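PDB 7CYX: glycine oxidase from Bacillus cereus ATCC 14579, which probably catalyses the FAD-dependent oxidation of glycine by oxygen to glyoxylate, ammonium and hydrogen peroxide, a reaction of thiamine diphosphate biosynthesis. Local coordinates for residues A[110-115]-A[120-125]; A[244-249]-A[289-294]; A[180-183]-A[188-191]; A[5-10]-A[21-26]; A[223-228]-A[315-320]. All coordinates share one frame; numbering follows the deposited sequence.

Contact 1 of 5, residues A[110-115]-A[120-125]; sequences HIMDWQ and EDSYFL
Met112 and Gln115 reach from one side of their helix to the chain that returns past it, Met112 to Ser122 and Phe124, Gln115 to Glu120. Met112 CG lies 3.4 Å from Ser122 OG, and Met112 SD is 3.7 Å from the same Ser122 OG. Beyond the sulfur, Met112 CE comes within 4.1 Å of Phe124 CB, the two side chains crossing at about a right angle. CG of Met112 stands opposite its own backbone N (chi1 170°), which sends the thioether out from the helix to the returning chain before it bends at its last torsion. At the other end, the carboxylate of Glu120 lies alongside the aliphatic part of Gln115: Glu120 OE1 is 3.4 Å from Gln115 CG. The amide and carboxylate planes are turned 62° apart, and the carboxylate comes closer to the glutamine methylene than to its amide.

The segment 110-115 belongs to helix 102-116, and a short turn leads from it into strand 123-126, an outermost strand of the eight-stranded mixed sheet, so the contact ties the helix to the edge strand that follows it. Helix 102-116 also meets Phe124 through Lys105 and Leu109.

Further out, Gln116 makes a weak hydrogen bond to Ser122 OG, and Gln115 O is bonded to Thr118 OG1 within the turn. Strand 143-147 supplies the next layer: Val145 touches Met112, while Tyr147 touches both Glu120 and Ser122, and its OH takes a weak hydrogen bond from Gln115 NE2. Main-chain bonds from Tyr123 to Tyr146 and from Leu125 to Ala144 pair the two strands.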
# COMPACT_ATOMS: atom_id res chain seq x y z
N HIS A 110 29.06 23.12 6.53
CA HIS A 110 30.21 22.66 5.70
C HIS A 110 29.76 21.66 4.62
O HIS A 110 30.25 21.69 3.48
CB HIS A 110 31.33 22.08 6.59
CG HIS A 110 32.51 21.54 5.85
ND1 HIS A 110 33.73 22.19 5.83
CD2 HIS A 110 32.68 20.41 5.11
CE1 HIS A 110 34.59 21.50 5.12
NE2 HIS A 110 33.97 20.40 4.66
N ILE A 111 28.85 20.77 4.99
CA ILE A 111 28.34 19.80 4.03
C ILE A 111 27.67 20.58 2.89
O ILE A 111 28.00 20.37 1.72
CB ILE A 111 27.36 18.79 4.69
CG1 ILE A 111 27.95 18.17 5.96
CG2 ILE A 111 26.94 17.74 3.67
CD1 ILE A 111 27.50 16.75 6.26
N MET A 112 26.75 21.46 3.28
CA MET A 112 25.94 22.27 2.38
C MET A 112 26.82 23.06 1.42
O MET A 112 26.50 23.13 0.24
CB MET A 112 25.06 23.26 3.16
CG MET A 112 24.40 24.27 2.27
SD MET A 112 23.18 25.26 3.16
CE MET A 112 23.71 26.91 2.72
N ASP A 113 27.91 23.64 1.93
CA ASP A 113 28.75 24.56 1.16
C ASP A 113 29.51 23.80 0.06
O ASP A 113 29.69 24.35 -1.04
CB ASP A 113 29.65 25.39 2.09
CG ASP A 113 28.88 26.46 2.86
OD1 ASP A 113 27.66 26.63 2.59
OD2 ASP A 113 29.48 27.10 3.73
N TRP A 114 29.94 22.56 0.32
CA TRP A 114 30.58 21.75 -0.74
C TRP A 114 29.52 21.20 -1.69
O TRP A 114 29.75 21.09 -2.89
CB TRP A 114 31.52 20.67 -0.17
CG TRP A 114 30.92 19.40 0.35
CD1 TRP A 114 30.86 19.01 1.66
CD2 TRP A 114 30.38 18.31 -0.41
NE1 TRP A 114 30.28 17.77 1.77
CE2 TRP A 114 29.98 17.31 0.52
CE3 TRP A 114 30.17 18.07 -1.78
CZ2 TRP A 114 29.38 16.11 0.12
CZ3 TRP A 114 29.58 16.89 -2.17
CH2 TRP A 114 29.20 15.92 -1.24
N GLN A 115 28.35 20.86 -1.16
CA GLN A 115 27.25 20.29 -1.94
C GLN A 115 26.76 21.30 -2.99
O GLN A 115 26.54 20.96 -4.16
CB GLN A 115 26.10 19.90 -1.01
CG GLN A 115 25.65 18.45 -1.16
CD GLN A 115 25.32 17.79 0.15
OE1 GLN A 115 25.77 16.67 0.42
NE2 GLN A 115 24.55 18.47 0.99
N GLU A 120 23.19 21.24 -6.70
CA GLU A 120 22.08 20.78 -5.82
C GLU A 120 21.59 21.96 -4.96
O GLU A 120 22.38 22.55 -4.20
CB GLU A 120 22.58 19.62 -4.96
CG GLU A 120 21.54 19.00 -4.03
CD GLU A 120 22.03 18.73 -2.60
OE1 GLU A 120 22.56 19.67 -1.98
OE2 GLU A 120 21.88 17.58 -2.12
N ASP A 121 20.30 22.28 -5.10
CA ASP A 121 19.67 23.40 -4.35
C ASP A 121 19.42 22.97 -2.90
O ASP A 121 19.02 21.83 -2.68
CB ASP A 121 18.40 23.88 -5.04
CG ASP A 121 18.63 24.87 -6.18
OD1 ASP A 121 19.79 25.21 -6.44
OD2 ASP A 121 17.64 25.29 -6.79
N SER A 122 19.66 23.87 -1.96
CA SER A 122 19.49 23.62 -0.51
C SER A 122 19.51 24.97 0.19
O SER A 122 20.18 25.85 -0.30
CB SER A 122 20.57 22.74 -0.01
OG SER A 122 21.74 23.48 0.23
N TYR A 123 18.79 25.11 1.30
CA TYR A 123 18.72 26.40 2.02
C TYR A 123 18.99 26.18 3.50
O TYR A 123 18.49 25.22 4.07
CB TYR A 123 17.34 27.02 1.85
CG TYR A 123 16.91 27.14 0.41
CD1 TYR A 123 17.29 28.23 -0.36
CD2 TYR A 123 16.19 26.14 -0.20
CE1 TYR A 123 16.94 28.34 -1.69
CE2 TYR A 123 15.83 26.23 -1.53
CZ TYR A 123 16.21 27.33 -2.28
OH TYR A 123 15.87 27.41 -3.59
N PHE A 124 19.78 27.05 4.11
CA PHE A 124 20.01 26.90 5.55
C PHE A 124 18.86 27.58 6.27
O PHE A 124 18.50 28.69 5.90
CB PHE A 124 21.33 27.54 6.00
CG PHE A 124 21.44 27.65 7.49
CD1 PHE A 124 21.88 26.59 8.25
CD2 PHE A 124 21.03 28.80 8.14
CE1 PHE A 124 21.96 26.70 9.63
CE2 PHE A 124 21.11 28.91 9.52
CZ PHE A 124 21.58 27.85 10.26
N LEU A 125 18.29 26.90 7.25
CA LEU A 125 17.16 27.48 8.00
C LEU A 125 17.57 27.67 9.45
O LEU A 125 18.34 26.88 9.98
CB LEU A 125 15.98 26.52 7.94
CG LEU A 125 15.03 26.74 6.78
CD1 LEU A 125 15.68 26.32 5.49
CD2 LEU A 125 13.76 25.94 7.00

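Contact 2 of 5, residues A[244-249]-A[289-294]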
# COMPACT_ATOMS: atom_id res chain seq x y z
N ALA A 244 7.85 16.20 6.35
CA ALA A 244 9.03 15.69 5.66
C ALA A 244 9.95 14.98 6.65
O ALA A 244 9.97 15.29 7.84
CB ALA A 244 9.76 16.84 5.00
N PRO A 245 10.81 14.06 6.18
CA PRO A 245 11.73 13.37 7.08
C PRO A 245 12.74 14.35 7.70
O PRO A 245 13.06 15.37 7.10
CB PRO A 245 12.45 12.37 6.16
CG PRO A 245 11.61 12.31 4.90
CD PRO A 245 11.01 13.70 4.77
N ILE A 246 13.21 14.04 8.90
CA ILE A 246 14.29 14.86 9.49
C ILE A 246 15.48 13.93 9.68
O ILE A 246 15.27 12.75 9.92
CB ILE A 246 13.89 15.57 10.80
CG1 ILE A 246 13.68 14.57 11.93
CG2 ILE A 246 12.69 16.47 10.58
CD1 ILE A 246 14.95 14.02 12.48
N PHE A 247 16.68 14.46 9.53
CA PHE A 247 17.91 13.66 9.62
C PHE A 247 18.82 14.30 10.65
O PHE A 247 18.77 15.51 10.81
CB PHE A 247 18.58 13.70 8.25
CG PHE A 247 19.40 12.49 7.90
CD1 PHE A 247 18.80 11.32 7.52
CD2 PHE A 247 20.78 12.55 7.92
CE1 PHE A 247 19.55 10.21 7.19
CE2 PHE A 247 21.54 11.44 7.59
CZ PHE A 247 20.92 10.28 7.23
N GLN A 248 19.61 13.48 11.33
CA GLN A 248 20.57 14.00 12.33
C GLN A 248 21.71 13.00 12.49
O GLN A 248 21.52 12.05 13.23
CB GLN A 248 19.88 14.24 13.67
CG GLN A 248 20.71 15.08 14.63
CD GLN A 248 20.20 14.98 16.04
OE1 GLN A 248 20.06 13.90 16.59
NE2 GLN A 248 19.94 16.12 16.65
N GLU A 249 22.81 13.22 11.77
CA GLU A 249 24.02 12.38 11.87
C GLU A 249 23.64 10.90 11.74
O GLU A 249 23.96 10.14 12.68
CB GLU A 249 24.68 12.61 13.23
CG GLU A 249 25.61 13.79 13.28
CD GLU A 249 26.77 13.55 14.22
OE1 GLU A 249 27.86 13.23 13.74
OE2 GLU A 249 26.57 13.66 15.43
N TYR A 289 12.88 11.86 21.25
CA TYR A 289 12.14 12.76 22.11
C TYR A 289 12.80 14.15 22.08
O TYR A 289 12.10 15.15 22.14
CB TYR A 289 12.02 12.22 23.54
CG TYR A 289 11.30 10.92 23.76
CD1 TYR A 289 10.39 10.41 22.84
CD2 TYR A 289 11.47 10.20 24.94
CE1 TYR A 289 9.71 9.22 23.06
CE2 TYR A 289 10.79 9.02 25.19
CZ TYR A 289 9.91 8.52 24.24
OH TYR A 289 9.24 7.34 24.46
N THR A 290 14.14 14.21 21.99
CA THR A 290 14.86 15.49 21.98
C THR A 290 14.62 16.26 20.66
O THR A 290 14.84 17.46 20.62
CB THR A 290 16.37 15.32 22.16
OG1 THR A 290 16.86 14.84 20.91
CG2 THR A 290 16.80 14.39 23.27
N ILE A 291 14.23 15.55 19.59
CA ILE A 291 13.97 16.14 18.27
C ILE A 291 12.49 16.52 18.16
O ILE A 291 12.15 17.53 17.53
CB ILE A 291 14.38 15.18 17.13
CG1 ILE A 291 15.89 15.15 16.89
CG2 ILE A 291 13.65 15.51 15.84
CD1 ILE A 291 16.70 14.49 17.96
N LEU A 292 11.62 15.68 18.74
CA LEU A 292 10.19 15.68 18.43
C LEU A 292 9.44 15.11 19.62
O LEU A 292 9.02 13.95 19.61
CB LEU A 292 9.94 14.83 17.17
CG LEU A 292 8.77 15.25 16.29
CD1 LEU A 292 8.48 14.21 15.21
CD2 LEU A 292 7.54 15.51 17.12
N PRO A 293 9.25 15.93 20.68
CA PRO A 293 8.70 15.46 21.95
C PRO A 293 7.30 14.83 21.89
O PRO A 293 7.00 13.90 22.64
CB PRO A 293 8.63 16.73 22.82
CG PRO A 293 9.63 17.67 22.19
CD PRO A 293 9.61 17.35 20.71
N ALA A 294 6.44 15.31 20.99
CA ALA A 294 5.10 14.77 20.91
C ALA A 294 5.11 13.25 20.66
O ALA A 294 4.07 12.62 20.79
CB ALA A 294 4.29 15.46 19.84
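Gln248 OE1 meets a methyl group, Ile291 CD1, at 3.7 Å, and has a weak hydrogen bond with Arg287 NE. The rest of the amide lies against the same methyl at similar range: Gln248 NE2 is 3.9 Å and Gln248 CD 4.0 Å from Ile291 CD1. The extended Gln248 side chain thus brings the whole carboxamide to the end of the isoleucine, while Arg287, one turn earlier on the helix, offers the oxygen its weak bond.

The two branches of Ile291 divide the work. CG1 sits beside the backbone N (chi1 -78°) and carries CD1 to Gln248, whereas CG2, opposite that nitrogen, faces Ile246. There the contact is purely apolar, with Ile291 CG2 at 3.9 Å from Ile246 CD1 and 4.0 Å from Ile246 CG1. Ile246 and Gln248 are two residues apart on strand 246-248 and so project from the same face, which lets one isoleucine bridge both. Beside it, Thr290 OG1 is bonded to Arg287 O and to Gln100 NE2, and Ile291 is joined to Ser138 through the main chain.

All three contacting residues are buried. Strand 246-248 runs between strands 95-99 and 251-256 of the eight-stranded sheet, and Ile291 touches Ile98 on the first and Ile253 on the second. The end of helix 278-291 therefore packs across three neighbouring strands, while Phe247, between the two contacting strand residues, turns to the other face and meets Leu49, an FAD-binding residue.

Contact 3 of 5, residues A[180-183]-A[188-191]; sequences FDIR and KVTG
Arg183 wraps its side chain around Thr190. Its CB lies near Gly191 O and the threonine hydroxyl, and its CG then passes 3.4 Å from Thr190 OG1. Arg183 CD follows at 3.6 Å from Thr190 OG1. A bend at chi3 (64°) turns the chain back, so that Arg183 NE makes a weak hydrogen bond to Thr190 OG1 at 2.9 Å. The tip ends on the backbone: Arg183 NH2 donates to Thr190 O at 2.8 Å, with the carbonyl oxygen close to the guanidinium plane but the donor well above the plane of the carbonyl. Glu185 OE2 forms a long, weak ion pair with NE.

The main chain of the arginine is gripped as well. Arg183 O receives Thr190 N at 2.7 Å, almost straight in line with its C=O, and Thr190 OG1 at 2.9 Å from above the carbonyl plane. Arg183 N in turn bonds to Gly191 O at 3.1 Å. On the neighbouring position, Ile182 CG2 packs on Val189 CG2 at 4.0 Å, and both residues touch Leu327.

Thr190 and Gly191 together oppose Arg183, a classic beta bulge in the hairpin of strands 179-184 and 189-194, two members of a three-stranded antiparallel sheet.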
# COMPACT_ATOMS: atom_id res chain seq x y z
N PHE A 180 22.55 -23.06 -3.36
CA PHE A 180 23.74 -23.55 -2.66
C PHE A 180 25.02 -23.23 -3.45
O PHE A 180 26.09 -23.02 -2.85
CB PHE A 180 23.66 -25.06 -2.45
CG PHE A 180 22.48 -25.55 -1.64
CD1 PHE A 180 22.14 -24.96 -0.43
CD2 PHE A 180 21.74 -26.65 -2.06
CE1 PHE A 180 21.08 -25.44 0.33
CE2 PHE A 180 20.68 -27.12 -1.31
CZ PHE A 180 20.35 -26.51 -0.12
N ASP A 181 24.92 -23.24 -4.79
CA ASP A 181 26.07 -23.07 -5.69
C ASP A 181 25.59 -22.75 -7.12
O ASP A 181 24.41 -22.92 -7.46
CB ASP A 181 26.95 -24.33 -5.65
CG ASP A 181 28.35 -24.15 -6.21
OD1 ASP A 181 28.74 -23.01 -6.51
OD2 ASP A 181 29.05 -25.15 -6.34
N ILE A 182 26.52 -22.25 -7.94
CA ILE A 182 26.34 -22.02 -9.38
C ILE A 182 26.97 -23.19 -10.14
O ILE A 182 28.02 -23.69 -9.75
CB ILE A 182 26.95 -20.66 -9.77
CG1 ILE A 182 26.31 -19.51 -8.98
CG2 ILE A 182 26.86 -20.42 -11.27
CD1 ILE A 182 27.30 -18.46 -8.53
N ARG A 183 26.30 -23.66 -11.21
CA ARG A 183 26.79 -24.79 -12.02
C ARG A 183 27.49 -24.24 -13.26
O ARG A 183 26.85 -23.76 -14.18
CB ARG A 183 25.66 -25.74 -12.41
CG ARG A 183 26.11 -26.93 -13.25
CD ARG A 183 24.94 -27.78 -13.73
NE ARG A 183 24.05 -27.06 -14.63
CZ ARG A 183 22.96 -27.58 -15.20
NH1 ARG A 183 22.52 -28.77 -14.84
NH2 ARG A 183 22.32 -26.89 -16.14
N LYS A 188 31.60 -21.87 -18.24
CA LYS A 188 30.35 -21.16 -18.59
C LYS A 188 29.28 -21.49 -17.55
O LYS A 188 29.30 -22.60 -17.01
CB LYS A 188 29.86 -21.57 -19.98
CG LYS A 188 30.43 -20.73 -21.11
CD LYS A 188 29.52 -20.65 -22.32
CE LYS A 188 29.22 -19.23 -22.74
NZ LYS A 188 30.40 -18.56 -23.35
N VAL A 189 28.40 -20.54 -17.27
CA VAL A 189 27.28 -20.75 -16.32
C VAL A 189 26.22 -21.57 -17.04
O VAL A 189 25.73 -21.10 -18.04
CB VAL A 189 26.72 -19.39 -15.88
CG1 VAL A 189 25.28 -19.51 -15.40
CG2 VAL A 189 27.59 -18.72 -14.84
N THR A 190 25.87 -22.75 -16.54
CA THR A 190 24.85 -23.56 -17.24
C THR A 190 23.61 -23.71 -16.37
O THR A 190 22.62 -24.23 -16.86
CB THR A 190 25.36 -24.96 -17.56
OG1 THR A 190 25.81 -25.45 -16.30
CG2 THR A 190 26.49 -24.95 -18.55
N GLY A 191 23.69 -23.27 -15.12
CA GLY A 191 22.52 -23.36 -14.25
C GLY A 191 22.84 -22.94 -12.83
O GLY A 191 23.88 -22.33 -12.62

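Contact 4 of 5, residues A[5-10]-A[21-26]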
# COMPACT_ATOMS: atom_id res chain seq x y z
N TYR A 5 16.38 -20.59 -18.59
CA TYR A 5 16.18 -19.14 -18.46
C TYR A 5 17.34 -18.37 -19.09
O TYR A 5 18.43 -18.88 -19.24
CB TYR A 5 16.02 -18.75 -16.98
CG TYR A 5 14.79 -19.32 -16.32
CD1 TYR A 5 13.56 -18.69 -16.44
CD2 TYR A 5 14.83 -20.52 -15.63
CE1 TYR A 5 12.41 -19.24 -15.88
CE2 TYR A 5 13.70 -21.08 -15.06
CZ TYR A 5 12.49 -20.43 -15.18
OH TYR A 5 11.38 -20.98 -14.61
N ASP A 6 17.10 -17.09 -19.39
CA ASP A 6 18.15 -16.20 -19.85
C ASP A 6 19.02 -15.83 -18.65
O ASP A 6 20.24 -16.03 -18.69
CB ASP A 6 17.57 -14.97 -20.56
CG ASP A 6 16.93 -15.30 -21.91
OD1 ASP A 6 17.38 -16.28 -22.54
OD2 ASP A 6 15.98 -14.57 -22.30
N VAL A 7 18.40 -15.30 -17.59
CA VAL A 7 19.13 -15.11 -16.35
C VAL A 7 18.28 -15.56 -15.16
O VAL A 7 17.12 -15.18 -15.02
CB VAL A 7 19.69 -13.67 -16.22
CG1 VAL A 7 19.28 -12.77 -17.38
CG2 VAL A 7 19.38 -13.03 -14.88
N ALA A 8 18.89 -16.43 -14.33
CA ALA A 8 18.50 -16.64 -12.93
C ALA A 8 19.16 -15.56 -12.07
O ALA A 8 20.35 -15.26 -12.23
CB ALA A 8 18.90 -18.01 -12.46
N ILE A 9 18.37 -14.99 -11.16
CA ILE A 9 18.80 -13.95 -10.23
C ILE A 9 18.72 -14.55 -8.82
O ILE A 9 17.68 -15.04 -8.41
CB ILE A 9 17.94 -12.69 -10.41
CG1 ILE A 9 18.08 -12.13 -11.83
CG2 ILE A 9 18.24 -11.63 -9.35
CD1 ILE A 9 17.01 -11.14 -12.24
N ILE A 10 19.86 -14.54 -8.13
CA ILE A 10 19.96 -15.07 -6.80
C ILE A 10 19.63 -13.93 -5.84
O ILE A 10 20.45 -13.01 -5.63
CB ILE A 10 21.35 -15.67 -6.54
CG1 ILE A 10 21.73 -16.68 -7.61
CG2 ILE A 10 21.41 -16.28 -5.15
CD1 ILE A 10 22.94 -17.49 -7.28
N HIS A 21 13.11 -6.68 -12.94
CA HIS A 21 12.20 -5.75 -13.60
C HIS A 21 12.75 -5.32 -14.97
O HIS A 21 12.07 -5.46 -15.94
CB HIS A 21 11.95 -4.50 -12.75
CG HIS A 21 11.36 -3.36 -13.52
ND1 HIS A 21 10.03 -3.32 -13.87
CD2 HIS A 21 11.93 -2.25 -14.04
CE1 HIS A 21 9.79 -2.21 -14.55
NE2 HIS A 21 10.94 -1.54 -14.67
N PHE A 22 13.96 -4.75 -14.99
CA PHE A 22 14.54 -4.15 -16.20
C PHE A 22 14.79 -5.20 -17.29
O PHE A 22 14.56 -4.90 -18.46
CB PHE A 22 15.81 -3.36 -15.88
CG PHE A 22 15.54 -2.07 -15.16
CD1 PHE A 22 15.15 -0.94 -15.86
CD2 PHE A 22 15.61 -2.01 -13.77
CE1 PHE A 22 14.88 0.25 -15.19
CE2 PHE A 22 15.32 -0.83 -13.10
CZ PHE A 22 14.97 0.30 -13.81
N LEU A 23 15.27 -6.40 -16.92
CA LEU A 23 15.56 -7.49 -17.88
C LEU A 23 14.27 -8.00 -18.52
O LEU A 23 14.16 -8.01 -19.74
CB LEU A 23 16.26 -8.66 -17.18
CG LEU A 23 17.75 -8.50 -16.86
CD1 LEU A 23 18.25 -9.75 -16.15
CD2 LEU A 23 18.58 -8.23 -18.10
N ALA A 24 13.32 -8.43 -17.69
CA ALA A 24 12.02 -8.97 -18.14
C ALA A 24 11.28 -7.95 -19.01
O ALA A 24 10.61 -8.30 -19.96
CB ALA A 24 11.16 -9.36 -16.96
N GLU A 25 11.37 -6.69 -18.63
CA GLU A 25 10.73 -5.61 -19.37
C GLU A 25 11.22 -5.62 -20.83
O GLU A 25 10.45 -5.34 -21.73
CB GLU A 25 11.04 -4.27 -18.72
CG GLU A 25 9.89 -3.29 -18.80
CD GLU A 25 10.18 -1.97 -18.11
OE1 GLU A 25 11.38 -1.59 -17.99
OE2 GLU A 25 9.20 -1.33 -17.68
N ARG A 26 12.51 -5.95 -21.02
CA ARG A 26 13.20 -5.97 -22.32
C ARG A 26 13.12 -7.36 -22.97
O ARG A 26 13.87 -7.64 -23.90
CB ARG A 26 14.68 -5.58 -22.15
CG ARG A 26 14.94 -4.11 -21.84
CD ARG A 26 16.39 -3.88 -21.40
NE ARG A 26 16.63 -2.60 -20.74
CZ ARG A 26 17.83 -2.06 -20.53
NH1 ARG A 26 18.92 -2.67 -20.98
NH2 ARG A 26 17.95 -0.93 -19.85
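Val7 is the first residue of segment 5-10 to touch the helix, and it meets Leu23 tip to tip. Its CG1 lies 3.4 Å from Leu23 CD1, with Val7 CG2 slightly farther, 3.7 Å from the same Leu23 CD1, so one leucine methyl sits against both branches of the valine. The valine torsion is unusual: CG1 almost eclipses the backbone N (chi1 3°), a strained placing that makes the exact fit of the two methyls somewhat uncertain. Val7 also meets Lys203 and Val205 of the neighbouring strand 203-206 and is tied to Ala31 through the main chain.

Ala8 turns to the other face of the sheet, and its backbone pairs with Lys203. These strands belong to the parallel part of the six-stranded sheet, and strand 5-10, helix 14-25 and strand 30-33 form the beta-alpha-beta unit of a Rossmann-type FAD-binding fold. Gly11, Gly13 and Gly16, consistent with the GxGxxG pattern, lie in the turn and at the start of the helix.

Ile9 is next to point to the helix, its CD1 reaching Leu23 CD1 at 4.3 Å. It rests on Val19 and Ala20 of that helix too, and the leucine methyl thus spans two alternate residues of the strand. Leu23 also touches Val30 and, on helix 341-352, Ala349 and Ile352. Ile10, at the end of the strand, touches the bound FAD.

Contact 5 of 5, residues A[223-228]-A[315-320]; sequences WGTYPV and APYMGE
The chain from Trp223 to Thr225 passes Tyr317 with Trp223 CA and Tyr317 CA 8.5 Å apart, a spacing that leaves the meeting to the tyrosine side chain rather than to backbone pairing. The ring of Tyr317 lies in an offset stack on the six-membered ring of Trp223, the centroids 4.9 Å apart and the planes inclined by 24°. The closest atoms are Tyr317 CD2 and Trp223 CE3 at 3.5 Å, with CD2 over one face of the indole toward its rim.

The phenol reaches on to the main chain. Tyr317 OH donates to Gly224 O at 2.8 Å, tilted 21° from the carbonyl plane, and this oxygen lies in the plane of the tyrosine ring. On the same edge Thr225 CG2 approaches Tyr317 CE1 at 4.2 Å, while Thr225 OG1 is bonded to Gly209 O. Asn312 N adds a weak hydrogen bond to the phenol oxygen, and Gly224 is also joined to Asn312 through its backbone. The tyrosine CG stands opposite its own carbonyl carbon (chi1 -45°), which directs its OH to Gly224.

Around the rings, His313 meets both Trp223 and Tyr317, Phe219 meets Trp223, and Leu365 touches both side chains. Strand 317-318 is an outermost strand of the Rossmann-type sheet and strand 225-236 belongs to the other large sheet, consistent with a junction between the FAD-binding and substrate domains of the DAO family fold.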
# COMPACT_ATOMS: atom_id res chain seq x y z
N TRP A 223 36.48 -11.03 -1.98
CA TRP A 223 35.25 -10.28 -2.32
C TRP A 223 34.18 -10.77 -1.37
O TRP A 223 34.16 -11.96 -1.11
CB TRP A 223 34.85 -10.55 -3.77
CG TRP A 223 35.60 -9.71 -4.75
CD1 TRP A 223 36.86 -9.22 -4.61
CD2 TRP A 223 35.13 -9.26 -6.02
NE1 TRP A 223 37.20 -8.50 -5.71
CE2 TRP A 223 36.16 -8.51 -6.60
CE3 TRP A 223 33.93 -9.40 -6.72
CZ2 TRP A 223 36.05 -7.92 -7.84
CZ3 TRP A 223 33.82 -8.82 -7.95
CH2 TRP A 223 34.86 -8.09 -8.51
N GLY A 224 33.34 -9.88 -0.85
CA GLY A 224 32.28 -10.36 0.05
C GLY A 224 31.44 -9.26 0.65
O GLY A 224 31.79 -8.10 0.53
N THR A 225 30.35 -9.66 1.27
CA THR A 225 29.43 -8.75 1.98
C THR A 225 29.20 -9.33 3.37
O THR A 225 29.35 -10.52 3.55
CB THR A 225 28.10 -8.60 1.25
OG1 THR A 225 27.52 -9.89 1.14
CG2 THR A 225 28.25 -8.00 -0.13
N TYR A 226 28.87 -8.47 4.32
CA TYR A 226 28.56 -8.91 5.70
C TYR A 226 27.43 -8.04 6.21
O TYR A 226 27.28 -6.93 5.74
CB TYR A 226 29.80 -8.86 6.59
CG TYR A 226 30.43 -7.51 6.75
CD1 TYR A 226 30.05 -6.65 7.75
CD2 TYR A 226 31.44 -7.10 5.90
CE1 TYR A 226 30.64 -5.41 7.89
CE2 TYR A 226 32.04 -5.86 6.02
CZ TYR A 226 31.64 -5.01 7.03
OH TYR A 226 32.23 -3.80 7.16
N PRO A 227 26.61 -8.54 7.14
CA PRO A 227 25.49 -7.76 7.70
C PRO A 227 25.84 -6.71 8.76
O PRO A 227 26.54 -7.00 9.73
CB PRO A 227 24.66 -8.83 8.46
CG PRO A 227 25.72 -9.84 8.90
CD PRO A 227 26.65 -9.90 7.69
N VAL A 228 25.28 -5.52 8.60
CA VAL A 228 25.35 -4.53 9.64
C VAL A 228 23.93 -4.31 10.17
O VAL A 228 23.10 -3.72 9.51
CB VAL A 228 26.05 -3.24 9.15
CG1 VAL A 228 26.08 -2.17 10.22
CG2 VAL A 228 27.46 -3.55 8.64
N ALA A 315 32.05 -0.64 -1.38
CA ALA A 315 31.31 -0.19 -2.57
C ALA A 315 30.66 -1.44 -3.13
O ALA A 315 31.28 -2.48 -3.09
CB ALA A 315 32.27 0.41 -3.55
N PRO A 316 29.44 -1.38 -3.68
CA PRO A 316 28.81 -2.56 -4.20
C PRO A 316 29.54 -3.14 -5.41
O PRO A 316 30.13 -2.41 -6.15
CB PRO A 316 27.44 -2.04 -4.64
CG PRO A 316 27.69 -0.59 -4.93
CD PRO A 316 28.66 -0.17 -3.87
N TYR A 317 29.49 -4.45 -5.55
CA TYR A 317 30.08 -5.11 -6.72
C TYR A 317 28.98 -5.19 -7.77
O TYR A 317 27.98 -5.81 -7.52
CB TYR A 317 30.55 -6.51 -6.38
CG TYR A 317 31.31 -6.63 -5.09
CD1 TYR A 317 30.65 -6.88 -3.91
CD2 TYR A 317 32.69 -6.53 -5.05
CE1 TYR A 317 31.34 -7.01 -2.72
CE2 TYR A 317 33.39 -6.65 -3.87
CZ TYR A 317 32.71 -6.90 -2.70
OH TYR A 317 33.35 -7.04 -1.52
N MET A 318 29.17 -4.49 -8.88
CA MET A 318 28.20 -4.47 -10.00
C MET A 318 28.97 -4.77 -11.28
O MET A 318 29.62 -3.87 -11.79
CB MET A 318 27.57 -3.09 -10.11
CG MET A 318 27.14 -2.53 -8.79
SD MET A 318 25.58 -1.69 -8.93
CE MET A 318 26.15 0.00 -9.02
N GLY A 319 28.89 -6.01 -11.76
CA GLY A 319 29.70 -6.36 -12.92
C GLY A 319 29.69 -7.83 -13.30
O GLY A 319 29.07 -8.67 -12.66
N GLU A 320 30.39 -8.09 -14.41
CA GLU A 320 30.55 -9.39 -15.05
C GLU A 320 31.94 -9.94 -14.69
O GLU A 320 32.91 -9.19 -14.61
CB GLU A 320 30.38 -9.21 -16.56
CG GLU A 320 30.59 -10.48 -17.37
CD GLU A 320 30.03 -10.45 -18.79
OE1 GLU A 320 29.64 -9.35 -19.27
OE2 GLU A 320 29.95 -11.54 -19.39

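Contacts 1 and 2 both lie on the eight-stranded sheet, their centres about 19 Å apart, and contact 5 reaches that sheet near its other edge through strand 225-236. Contact 5 also reaches the Rossmann-type sheet, to which contact 4 belongs, with centres about 20 Å from each other. Contacts 3 and 4 are neighbours, about 16 Å between centres, and touch where Ile182 CG1 packs on Ile10 CD1 at 4.3 Å. Contact 4 includes Ile10 of the FAD pocket, and the Ile182 side chain is about 9 Å from FAD. The Thr225 side chain is about 8 Å from FAD, and that of Ile246 about 12 Å. Contact 1 has Glu120 about 10 Å from FAD-binding Leu339 between side chains.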